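Long-range contacts in acetyltransferase-like, GNAT family (Bacteroides thetaiotaomicron, PDB 3EY5), which probably transfers an acetyl group from acetyl-CoA to the amino group of an acceptor not yet identified, as GNAT-family N-acetyltransferases do: residues H128-Q139 with P150-A161; L60-W68 with H78-R86. All blocks are in the same frame, centred on the assembly; numbering follows the deposited sequence. Where two conformers were deposited one is given.

Contact 1: H128-Q139 with P150-A161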
loop_
_atom_site.group_PDB
_atom_site.type_symbol
_atom_site.label_atom_id
_atom_site.label_comp_id
_atom_site.label_asym_id
_atom_site.label_seq_id
_atom_site.Cartn_x
_atom_site.Cartn_y
_atom_site.Cartn_z
ATOM N N HIS A 128 9.873 12.130 -2.163
ATOM C CA HIS A 128 8.536 12.643 -1.997
ATOM C C HIS A 128 8.079 12.638 -0.559
ATOM O O HIS A 128 6.880 12.519 -0.283
ATOM C CB HIS A 128 7.549 11.974 -2.961
ATOM C CG HIS A 128 7.887 12.212 -4.400
ATOM N ND1 HIS A 128 8.593 11.301 -5.161
ATOM C CD2 HIS A 128 7.673 13.282 -5.199
ATOM C CE1 HIS A 128 8.773 11.787 -6.372
ATOM N NE2 HIS A 128 8.227 12.989 -6.423
ATOM N N GLY A 129 9.042 12.791 0.354
ATOM C CA GLY A 129 8.751 13.107 1.741
ATOM C C GLY A 129 8.471 11.981 2.709
ATOM O O GLY A 129 7.970 12.237 3.804
ATOM N N PHE A 130 8.803 10.744 2.322
ATOM C CA PHE A 130 8.799 9.621 3.247
ATOM C C PHE A 130 10.176 9.454 3.868
ATOM O O PHE A 130 11.203 9.601 3.186
ATOM C CB PHE A 130 8.358 8.320 2.550
ATOM C CG PHE A 130 6.905 8.300 2.195
ATOM C CD1 PHE A 130 6.020 7.545 2.944
ATOM C CD2 PHE A 130 6.414 9.041 1.117
ATOM C CE1 PHE A 130 4.658 7.489 2.624
ATOM C CE2 PHE A 130 5.038 9.010 0.796
ATOM C CZ PHE A 130 4.160 8.232 1.561
ATOM N N THR A 131 10.179 9.139 5.163
ATOM C CA THR A 131 11.374 8.806 5.909
ATOM C C THR A 131 11.545 7.291 5.955
ATOM O O THR A 131 10.598 6.564 6.313
ATOM C CB THR A 131 11.288 9.323 7.363
ATOM O OG1 THR A 131 11.114 10.747 7.355
ATOM C CG2 THR A 131 12.571 9.028 8.125
ATOM N N LEU A 132 12.751 6.829 5.611
ATOM C CA LEU A 132 13.097 5.412 5.752
ATOM C C LEU A 132 13.388 4.990 7.207
ATOM O O LEU A 132 14.258 5.561 7.848
ATOM C CB LEU A 132 14.291 5.058 4.877
ATOM C CG LEU A 132 14.710 3.583 4.985
ATOM C CD1 LEU A 132 13.601 2.691 4.452
ATOM C CD2 LEU A 132 16.024 3.329 4.244
ATOM N N TRP A 133 12.645 3.997 7.715
ATOM C CA TRP A 133 12.929 3.375 9.001
ATOM C C TRP A 133 13.815 2.142 8.826
ATOM O O TRP A 133 13.442 1.167 8.133
ATOM C CB TRP A 133 11.619 3.019 9.694
ATOM C CG TRP A 133 10.945 4.222 10.299
ATOM C CD1 TRP A 133 11.352 5.561 10.203
ATOM C CD2 TRP A 133 9.760 4.230 11.086
ATOM N NE1 TRP A 133 10.473 6.366 10.881
ATOM C CE2 TRP A 133 9.493 5.584 11.435
ATOM C CE3 TRP A 133 8.883 3.231 11.528
ATOM C CZ2 TRP A 133 8.384 5.951 12.195
ATOM C CZ3 TRP A 133 7.781 3.604 12.277
ATOM C CH2 TRP A 133 7.544 4.948 12.606
ATOM N N GLU A 134 14.999 2.204 9.434
ATOM C CA GLU A 134 16.001 1.137 9.381
ATOM C C GLU A 134 15.762 0.084 10.462
ATOM O O GLU A 134 16.711 -0.345 11.121
ATOM C CB GLU A 134 17.392 1.733 9.615
ATOM C CG GLU A 134 17.583 3.149 9.097
ATOM C CD GLU A 134 18.320 3.167 7.780
ATOM O OE1 GLU A 134 18.904 4.225 7.435
ATOM O OE2 GLU A 134 18.323 2.110 7.100
ATOM N N LYS A 135 14.520 -0.298 10.685
ATOM C CA LYS A 135 14.236 -1.240 11.733
ATOM C C LYS A 135 14.188 -2.583 11.040
ATOM O O LYS A 135 13.903 -2.653 9.859
ATOM C CB LYS A 135 12.903 -0.870 12.402
ATOM C CG LYS A 135 12.955 0.498 13.081
ATOM C CD LYS A 135 13.557 0.348 14.467
ATOM C CE LYS A 135 14.150 1.624 15.020
ATOM N NZ LYS A 135 14.461 1.358 16.494
ATOM N N ASP A 136 14.471 -3.648 11.765
ATOM C CA ASP A 136 14.498 -4.964 11.160
ATOM C C ASP A 136 13.048 -5.500 10.976
ATOM O O ASP A 136 12.636 -6.454 11.640
ATOM C CB ASP A 136 15.327 -5.918 12.033
ATOM C CG ASP A 136 15.578 -7.270 11.357
ATOM O OD1 ASP A 136 15.561 -7.328 10.093
ATOM O OD2 ASP A 136 15.792 -8.282 12.085
ATOM N N TYR A 137 12.296 -4.885 10.069
ATOM C CA TYR A 137 10.918 -5.266 9.800
ATOM C C TYR A 137 10.812 -6.505 8.845
ATOM O O TYR A 137 11.636 -6.673 7.925
ATOM C CB TYR A 137 10.187 -4.074 9.188
ATOM C CG TYR A 137 8.731 -4.399 8.908
ATOM C CD1 TYR A 137 7.826 -4.547 9.950
ATOM C CD2 TYR A 137 8.269 -4.554 7.615
ATOM C CE1 TYR A 137 6.467 -4.858 9.721
ATOM C CE2 TYR A 137 6.924 -4.871 7.363
ATOM C CZ TYR A 137 6.032 -5.048 8.429
ATOM O OH TYR A 137 4.680 -5.352 8.198
ATOM N N TYR A 138 9.783 -7.326 9.069
ATOM C CA TYR A 138 9.404 -8.452 8.199
ATOM C C TYR A 138 7.920 -8.422 7.896
ATOM O O TYR A 138 7.106 -8.261 8.811
ATOM C CB TYR A 138 9.740 -9.800 8.874
ATOM C CG TYR A 138 11.232 -10.099 8.831
ATOM C CD1 TYR A 138 12.082 -9.608 9.814
ATOM C CD2 TYR A 138 11.790 -10.832 7.773
ATOM C CE1 TYR A 138 13.448 -9.832 9.754
ATOM C CE2 TYR A 138 13.147 -11.080 7.713
ATOM C CZ TYR A 138 13.964 -10.569 8.703
ATOM O OH TYR A 138 15.306 -10.809 8.669
ATOM N N GLN A 139 7.556 -8.564 6.624
ATOM C CA GLN A 139 6.165 -8.781 6.266
ATOM C C GLN A 139 5.808 -10.265 6.444
ATOM O O GLN A 139 6.372 -11.124 5.753
ATOM C CB GLN A 139 5.923 -8.370 4.815
ATOM C CG GLN A 139 4.447 -8.450 4.413
ATOM C CD GLN A 139 4.270 -8.363 2.916
ATOM O OE1 GLN A 139 3.798 -9.308 2.283
ATOM N NE2 GLN A 139 4.681 -7.252 2.335
ATOM N N PRO A 150 11.733 -9.846 4.377
ATOM C CA PRO A 150 12.473 -8.722 4.956
ATOM C C PRO A 150 12.069 -7.435 4.215
ATOM O O PRO A 150 11.936 -7.473 3.009
ATOM C CB PRO A 150 13.942 -9.076 4.686
ATOM C CG PRO A 150 13.940 -10.467 4.077
ATOM C CD PRO A 150 12.569 -10.721 3.539
HETATM N N MSE A 151 11.783 -6.351 4.929
HETATM C CA MSE A 151 11.331 -5.112 4.295
HETATM C C MSE A 151 11.736 -4.013 5.189
HETATM O O MSE A 151 12.259 -4.254 6.264
HETATM C CB MSE A 151 9.815 -5.056 4.196
HETATM C CG MSE A 151 9.268 -6.270 3.556
HETATM SE SE MSE A 151 9.201 -6.096 1.618
HETATM C CE MSE A 151 7.298 -6.220 1.883
ATOM N N TYR A 152 11.482 -2.789 4.763
ATOM C CA TYR A 152 11.640 -1.635 5.647
ATOM C C TYR A 152 10.321 -0.929 5.611
ATOM O O TYR A 152 9.604 -0.960 4.603
ATOM C CB TYR A 152 12.731 -0.677 5.148
ATOM C CG TYR A 152 14.142 -1.126 5.448
ATOM C CD1 TYR A 152 14.431 -1.878 6.619
ATOM C CD2 TYR A 152 15.199 -0.770 4.609
ATOM C CE1 TYR A 152 15.744 -2.279 6.914
ATOM C CE2 TYR A 152 16.505 -1.157 4.893
ATOM C CZ TYR A 152 16.768 -1.911 6.031
ATOM O OH TYR A 152 18.055 -2.306 6.294
ATOM N N LEU A 153 10.022 -0.238 6.687
ATOM C CA LEU A 153 8.863 0.664 6.678
ATOM C C LEU A 153 9.355 2.047 6.282
ATOM O O LEU A 153 10.502 2.416 6.537
ATOM C CB LEU A 153 8.202 0.745 8.045
ATOM C CG LEU A 153 7.612 -0.520 8.667
ATOM C CD1 LEU A 153 7.107 -0.110 10.081
ATOM C CD2 LEU A 153 6.456 -1.109 7.784
HETATM N N MSE A 154 8.465 2.803 5.669
HETATM C CA MSE A 154 8.768 4.169 5.291
HETATM C C MSE A 154 7.568 4.967 5.696
HETATM O O MSE A 154 6.438 4.514 5.507
HETATM C CB MSE A 154 9.003 4.263 3.794
HETATM C CG MSE A 154 10.304 3.633 3.373
HETATM SE SE MSE A 154 10.795 4.285 1.658
HETATM C CE MSE A 154 11.326 6.071 2.256
ATOM N N VAL A 155 7.831 6.132 6.292
ATOM C CA VAL A 155 6.779 6.898 6.941
ATOM C C VAL A 155 6.716 8.341 6.459
ATOM O O VAL A 155 7.735 9.010 6.305
ATOM C CB VAL A 155 6.934 6.824 8.495
ATOM C CG1 VAL A 155 5.756 7.493 9.199
ATOM C CG2 VAL A 155 7.011 5.365 8.903
ATOM N N HIS A 156 5.514 8.832 6.219
ATOM C CA HIS A 156 5.364 10.243 5.902
ATOM C C HIS A 156 4.545 10.806 7.046
ATOM O O HIS A 156 3.477 10.273 7.353
ATOM C CB HIS A 156 4.642 10.432 4.554
ATOM C CG HIS A 156 4.316 11.859 4.245
ATOM N ND1 HIS A 156 5.202 12.703 3.613
ATOM C CD2 HIS A 156 3.201 12.592 4.483
ATOM C CE1 HIS A 156 4.648 13.896 3.467
ATOM N NE2 HIS A 156 3.433 13.855 3.991
ATOM N N GLY A 157 5.062 11.839 7.714
ATOM C CA GLY A 157 4.358 12.448 8.843
ATOM C C GLY A 157 5.099 12.305 10.173
ATOM O O GLY A 157 6.199 11.770 10.222
ATOM N N ASN A 158 4.484 12.769 11.254
ATOM C CA ASN A 158 5.147 12.862 12.562
ATOM C C ASN A 158 4.970 11.548 13.315
ATOM O O ASN A 158 4.025 11.372 14.106
ATOM C CB ASN A 158 4.648 14.116 13.341
ATOM C CG ASN A 158 5.027 14.117 14.865
ATOM O OD1 ASN A 158 4.177 14.400 15.729
ATOM N ND2 ASN A 158 6.300 13.835 15.181
ATOM N N LEU A 159 5.837 10.593 12.984
ATOM C CA LEU A 159 6.006 9.369 13.782
ATOM C C LEU A 159 7.518 9.182 13.938
ATOM O O LEU A 159 8.263 9.384 12.998
ATOM C CB LEU A 159 5.349 8.154 13.114
ATOM C CG LEU A 159 3.814 8.089 13.000
ATOM C CD1 LEU A 159 3.368 7.058 11.981
ATOM C CD2 LEU A 159 3.112 7.799 14.319
ATOM N N ASP A 160 7.983 8.865 15.135
ATOM C CA ASP A 160 9.406 8.626 15.302
ATOM C C ASP A 160 9.665 7.120 15.501
ATOM O O ASP A 160 9.002 6.420 16.301
ATOM C CB ASP A 160 10.031 9.542 16.384
ATOM C CG ASP A 160 10.159 11.030 15.923
ATOM O OD1 ASP A 160 9.709 11.367 14.803
ATOM O OD2 ASP A 160 10.710 11.870 16.678
ATOM N N ALA A 161 10.609 6.624 14.707
ATOM C CA ALA A 161 10.895 5.199 14.625
ATOM C C ALA A 161 11.184 4.656 16.014
ATOM O O ALA A 161 10.696 3.585 16.404
ATOM C CB ALA A 161 12.090 4.962 13.701
HETATM O O HOH W 1 11.786 -0.513 8.899
#
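The indole of W133 is clamped between V155 and A161. V155 CG2 lies over one face, 3.5 Å from the centroid of the W133 six-membered ring, and A161 CB over the opposite face, 3.4 Å from the centroid of the five-membered ring. The setting is the C-terminal antiparallel hairpin of the GNAT fold: strand 150-156 pairs with 131-134 and, past a corner at K135, with 136-139, while strand 106-110 takes its other side. With CG anti to the carbonyl carbon (chi1 -77°), W133 lays its ring across the returning chain, and L159 O meets the ring edge 3.5 Å from W133 CZ2. Strand, loop and the start of helix 161-176 thus close round one aromatic group.

Next along this face, L153 CD2 sits over the centre of the Y137 ring, 3.8 Å from its centroid; Y137 OH reaches on to E109. On the other face L132 CD1 wedges between Y152 and M154, 3.5 Å from Y152 CB, and helix 116-127 covers the M154 selenomethionine. A water accepts the N-H of L153 and donates to K135 O, and it also lies close to W133 O, bridging the strands where the corner parts them.

At the far end G129, at positive phi, completes the Schellman motif that stops helix 116-127. The F130 ring then lies with H156 CB over its face, 3.6 Å from the centroid. The H156 side chain runs on past F130, CG anti to the backbone N (chi1 173°), and its ND1 donates to G129 O at 2.8 Å, coming from well above the carbonyl plane with a C=O...N angle of 112°.

Contact 2: L60-W68 with H78-R86; sequences LPIGFITYW and HFATNPALR
F64 folds its ring back over the neighbouring strand, bringing CE1 to 3.7 Å from H78 CB and CE2 to the same distance from A80 CB. This is the antiparallel hairpin of strands 60-69 and 74-81 in the GNAT sheet. The ring gets there because CG stands between the backbone N and the carbonyl carbon (chi1 78°), a crowded position that turns it along the sheet; H78 CB is at its edge and A80 N above one face, near the rim. M21 and L25 of helix 15-28 pack on it as well. A serine here would probably leave the CB atoms of H78 and A80 without their aromatic cover and open a gap beneath that helix.

On the other side of the sheet I65 meets F79. Its CD1 touches F79 CD2 at 3.4 Å, both side chains lying under helix 90-101. G63 faces T81 with the CA atoms 4.0 Å apart; a CB on G63 would clash with A80 O. Further on, L85 CD2 presses on I62 CB at 3.4 Å, tighter than usual for two carbons, and an Asx turn from N82 OD1 to A84 N shapes the chain leading to R86.

T66 departs from regular pairing. Its OG1 also takes the place between backbone N and carbonyl carbon (chi1 60°), where it accepts the N-H of H78 at 2.8 Å, while T66 N donates to H78 O. The imidazole turns elsewhere, with NE2 bonded to E33 O. W68 NE1, bonded to E77 OE1, is the next polar link along the hairpin. Between 60-68 and 78-86 the backbone bonds and the T66 hydroxyl set the register, while the apolar contacts of F64 and I65 tie the strands to the helices on the two faces.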
loop_
_atom_site.group_PDB
_atom_site.type_symbol
_atom_site.label_atom_id
_atom_site.label_comp_id
_atom_site.label_asym_id
_atom_site.label_seq_id
_atom_site.Cartn_x
_atom_site.Cartn_y
_atom_site.Cartn_z
ATOM N N LEU A 60 -10.569 9.186 -15.990
ATOM C CA LEU A 60 -9.721 8.071 -16.442
ATOM C C LEU A 60 -9.187 7.286 -15.228
ATOM O O LEU A 60 -8.426 7.818 -14.423
ATOM C CB LEU A 60 -8.551 8.571 -17.306
ATOM C CG LEU A 60 -7.918 7.678 -18.385
ATOM C CD1 LEU A 60 -6.429 7.961 -18.513
ATOM C CD2 LEU A 60 -8.120 6.191 -18.164
ATOM N N PRO A 61 -9.584 6.012 -15.097
ATOM C CA PRO A 61 -9.003 5.197 -14.022
ATOM C C PRO A 61 -7.554 4.865 -14.407
ATOM O O PRO A 61 -7.330 4.344 -15.497
ATOM C CB PRO A 61 -9.876 3.933 -14.024
ATOM C CG PRO A 61 -10.990 4.188 -15.032
ATOM C CD PRO A 61 -10.512 5.245 -15.946
ATOM N N ILE A 62 -6.592 5.213 -13.551
ATOM C CA ILE A 62 -5.165 5.066 -13.856
ATOM C C ILE A 62 -4.459 4.187 -12.823
ATOM O O ILE A 62 -3.284 3.851 -12.991
ATOM C CB ILE A 62 -4.417 6.445 -13.907
ATOM C CG1 ILE A 62 -4.188 7.009 -12.495
ATOM C CG2 ILE A 62 -5.129 7.464 -14.897
ATOM C CD1 ILE A 62 -4.013 8.516 -12.456
ATOM N N GLY A 63 -5.169 3.829 -11.753
ATOM C CA GLY A 63 -4.564 3.111 -10.635
ATOM C C GLY A 63 -5.514 2.718 -9.525
ATOM O O GLY A 63 -6.742 2.896 -9.622
ATOM N N PHE A 64 -4.944 2.099 -8.495
ATOM C CA PHE A 64 -5.693 1.732 -7.291
ATOM C C PHE A 64 -4.738 1.877 -6.125
ATOM O O PHE A 64 -3.512 1.894 -6.303
ATOM C CB PHE A 64 -6.285 0.297 -7.349
ATOM C CG PHE A 64 -5.268 -0.790 -7.076
ATOM C CD1 PHE A 64 -5.024 -1.215 -5.779
ATOM C CD2 PHE A 64 -4.524 -1.331 -8.108
ATOM C CE1 PHE A 64 -4.050 -2.203 -5.511
ATOM C CE2 PHE A 64 -3.554 -2.319 -7.862
ATOM C CZ PHE A 64 -3.316 -2.750 -6.549
ATOM N N ILE A 65 -5.303 1.994 -4.938
ATOM C CA ILE A 65 -4.527 1.984 -3.733
ATOM C C ILE A 65 -5.438 1.426 -2.683
ATOM O O ILE A 65 -6.641 1.720 -2.647
ATOM C CB ILE A 65 -4.043 3.434 -3.336
ATOM C CG1 ILE A 65 -3.347 3.451 -1.961
ATOM C CG2 ILE A 65 -5.215 4.429 -3.312
ATOM C CD1 ILE A 65 -2.182 4.439 -1.901
ATOM N N THR A 66 -4.876 0.602 -1.828
ATOM C CA THR A 66 -5.632 0.040 -0.731
ATOM C C THR A 66 -4.890 0.474 0.514
ATOM O O THR A 66 -3.648 0.559 0.512
ATOM C CB THR A 66 -5.646 -1.539 -0.801
ATOM O OG1 THR A 66 -4.305 -2.046 -0.735
ATOM C CG2 THR A 66 -6.204 -1.971 -2.070
ATOM N N TYR A 67 -5.641 0.808 1.548
ATOM C CA TYR A 67 -5.037 1.207 2.781
ATOM C C TYR A 67 -5.932 0.873 3.965
ATOM O O TYR A 67 -7.156 0.681 3.848
ATOM C CB TYR A 67 -4.658 2.708 2.745
ATOM C CG TYR A 67 -5.843 3.631 2.781
ATOM C CD1 TYR A 67 -6.451 3.951 3.985
ATOM C CD2 TYR A 67 -6.381 4.168 1.597
ATOM C CE1 TYR A 67 -7.548 4.780 4.037
ATOM C CE2 TYR A 67 -7.508 5.025 1.637
ATOM C CZ TYR A 67 -8.082 5.302 2.863
ATOM O OH TYR A 67 -9.163 6.123 2.952
ATOM N N TRP A 68 -5.293 0.810 5.122
ATOM C CA TRP A 68 -5.981 0.629 6.371
ATOM C C TRP A 68 -5.916 1.912 7.185
ATOM O O TRP A 68 -4.889 2.610 7.244
ATOM C CB TRP A 68 -5.328 -0.470 7.179
ATOM C CG TRP A 68 -5.353 -1.787 6.526
ATOM C CD1 TRP A 68 -4.589 -2.182 5.451
ATOM C CD2 TRP A 68 -6.163 -2.911 6.888
ATOM N NE1 TRP A 68 -4.879 -3.463 5.118
ATOM C CE2 TRP A 68 -5.843 -3.948 5.983
ATOM C CE3 TRP A 68 -7.151 -3.136 7.876
ATOM C CZ2 TRP A 68 -6.436 -5.212 6.051
ATOM C CZ3 TRP A 68 -7.762 -4.399 7.941
ATOM C CH2 TRP A 68 -7.401 -5.419 7.035
ATOM N N HIS A 78 -1.494 -1.988 -0.781
ATOM C CA HIS A 78 -0.995 -2.007 -2.146
ATOM C C HIS A 78 -1.278 -0.733 -2.863
ATOM O O HIS A 78 -2.248 -0.039 -2.596
ATOM C CB HIS A 78 -1.606 -3.137 -2.946
ATOM C CG HIS A 78 -1.256 -4.484 -2.429
ATOM N ND1 HIS A 78 -2.128 -5.242 -1.686
ATOM C CD2 HIS A 78 -0.118 -5.194 -2.518
ATOM C CE1 HIS A 78 -1.549 -6.377 -1.352
ATOM N NE2 HIS A 78 -0.327 -6.376 -1.847
ATOM N N PHE A 79 -0.394 -0.448 -3.794
ATOM C CA PHE A 79 -0.462 0.757 -4.527
ATOM C C PHE A 79 0.146 0.467 -5.903
ATOM O O PHE A 79 1.293 0.045 -5.983
ATOM C CB PHE A 79 0.353 1.813 -3.782
ATOM C CG PHE A 79 0.525 3.069 -4.537
ATOM C CD1 PHE A 79 1.805 3.492 -4.917
ATOM C CD2 PHE A 79 -0.576 3.836 -4.886
ATOM C CE1 PHE A 79 1.984 4.686 -5.654
ATOM C CE2 PHE A 79 -0.420 5.043 -5.608
ATOM C CZ PHE A 79 0.861 5.467 -5.992
ATOM N N ALA A 80 -0.628 0.694 -6.967
ATOM C CA ALA A 80 -0.119 0.493 -8.320
ATOM C C ALA A 80 -0.843 1.363 -9.331
ATOM O O ALA A 80 -2.044 1.610 -9.208
ATOM C CB ALA A 80 -0.225 -0.995 -8.723
ATOM N N THR A 81 -0.101 1.854 -10.310
ATOM C CA THR A 81 -0.700 2.539 -11.473
ATOM C C THR A 81 -0.591 1.642 -12.701
ATOM O O THR A 81 0.241 0.726 -12.735
ATOM C CB THR A 81 0.042 3.847 -11.782
ATOM O OG1 THR A 81 1.427 3.538 -12.030
ATOM C CG2 THR A 81 -0.076 4.840 -10.591
ATOM N N ASN A 82 -1.416 1.917 -13.706
ATOM C CA ASN A 82 -1.409 1.187 -14.960
ATOM C C ASN A 82 -0.064 1.279 -15.725
ATOM O O ASN A 82 0.391 2.379 -16.049
ATOM C CB ASN A 82 -2.561 1.660 -15.841
ATOM C CG ASN A 82 -2.895 0.667 -16.948
ATOM O OD1 ASN A 82 -2.057 0.320 -17.784
ATOM N ND2 ASN A 82 -4.129 0.203 -16.949
ATOM N N PRO A 83 0.563 0.116 -16.014
ATOM C CA PRO A 83 1.907 0.100 -16.617
ATOM C C PRO A 83 1.958 0.693 -18.039
ATOM O O PRO A 83 3.029 1.095 -18.490
ATOM C CB PRO A 83 2.301 -1.388 -16.601
ATOM C CG PRO A 83 1.026 -2.141 -16.453
ATOM C CD PRO A 83 0.076 -1.247 -15.697
ATOM N N ALA A 84 0.814 0.771 -18.719
ATOM C CA ALA A 84 0.726 1.491 -19.999
ATOM C C ALA A 84 1.068 2.979 -19.812
ATOM O O ALA A 84 1.673 3.612 -20.679
ATOM C CB ALA A 84 -0.665 1.343 -20.599
ATOM N N LEU A 85 0.722 3.529 -18.659
ATOM C CA LEU A 85 1.026 4.919 -18.380
ATOM C C LEU A 85 2.469 5.152 -17.927
ATOM O O LEU A 85 2.762 6.160 -17.282
ATOM C CB LEU A 85 0.058 5.452 -17.320
ATOM C CG LEU A 85 -1.405 5.763 -17.627
ATOM C CD1 LEU A 85 -2.030 4.852 -18.656
ATOM C CD2 LEU A 85 -2.157 5.667 -16.317
ATOM N N ARG A 86 3.378 4.244 -18.267
ATOM C CA ARG A 86 4.775 4.342 -17.798
ATOM C C ARG A 86 5.511 5.623 -18.198
ATOM O O ARG A 86 5.228 6.213 -19.239
ATOM C CB ARG A 86 5.590 3.132 -18.248
ATOM C CG ARG A 86 5.541 2.835 -19.732
ATOM C CD ARG A 86 5.880 1.390 -19.892
ATOM N NE ARG A 86 5.593 0.868 -21.218
ATOM C CZ ARG A 86 6.213 1.254 -22.331
ATOM N NH1 ARG A 86 7.142 2.209 -22.295
ATOM N NH2 ARG A 86 5.882 0.696 -23.494
#

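Overall arrangement
Contacts 1 and 2 lie on two antiparallel hairpins of one mixed sheet, contact 1 taking in strand 131-134 as well. They are on opposite sides of the chain's centre, their own centres about 21 Å apart and their nearest atoms about 7 Å. Strand 106-110 joins them, parallel to 74-81 and antiparallel to 149-156. In GNAT enzymes acetyl-CoA binds where the parallel pair, here 74-81 and 106-110, splays apart, and R86 appears to begin the family's pyrophosphate-binding signature, so the cofactor probably lies beside the end of contact 2 on the side facing contact 1. The sulfate about 3 Å from the H128 side chain probably comes from the crystallisation liquor.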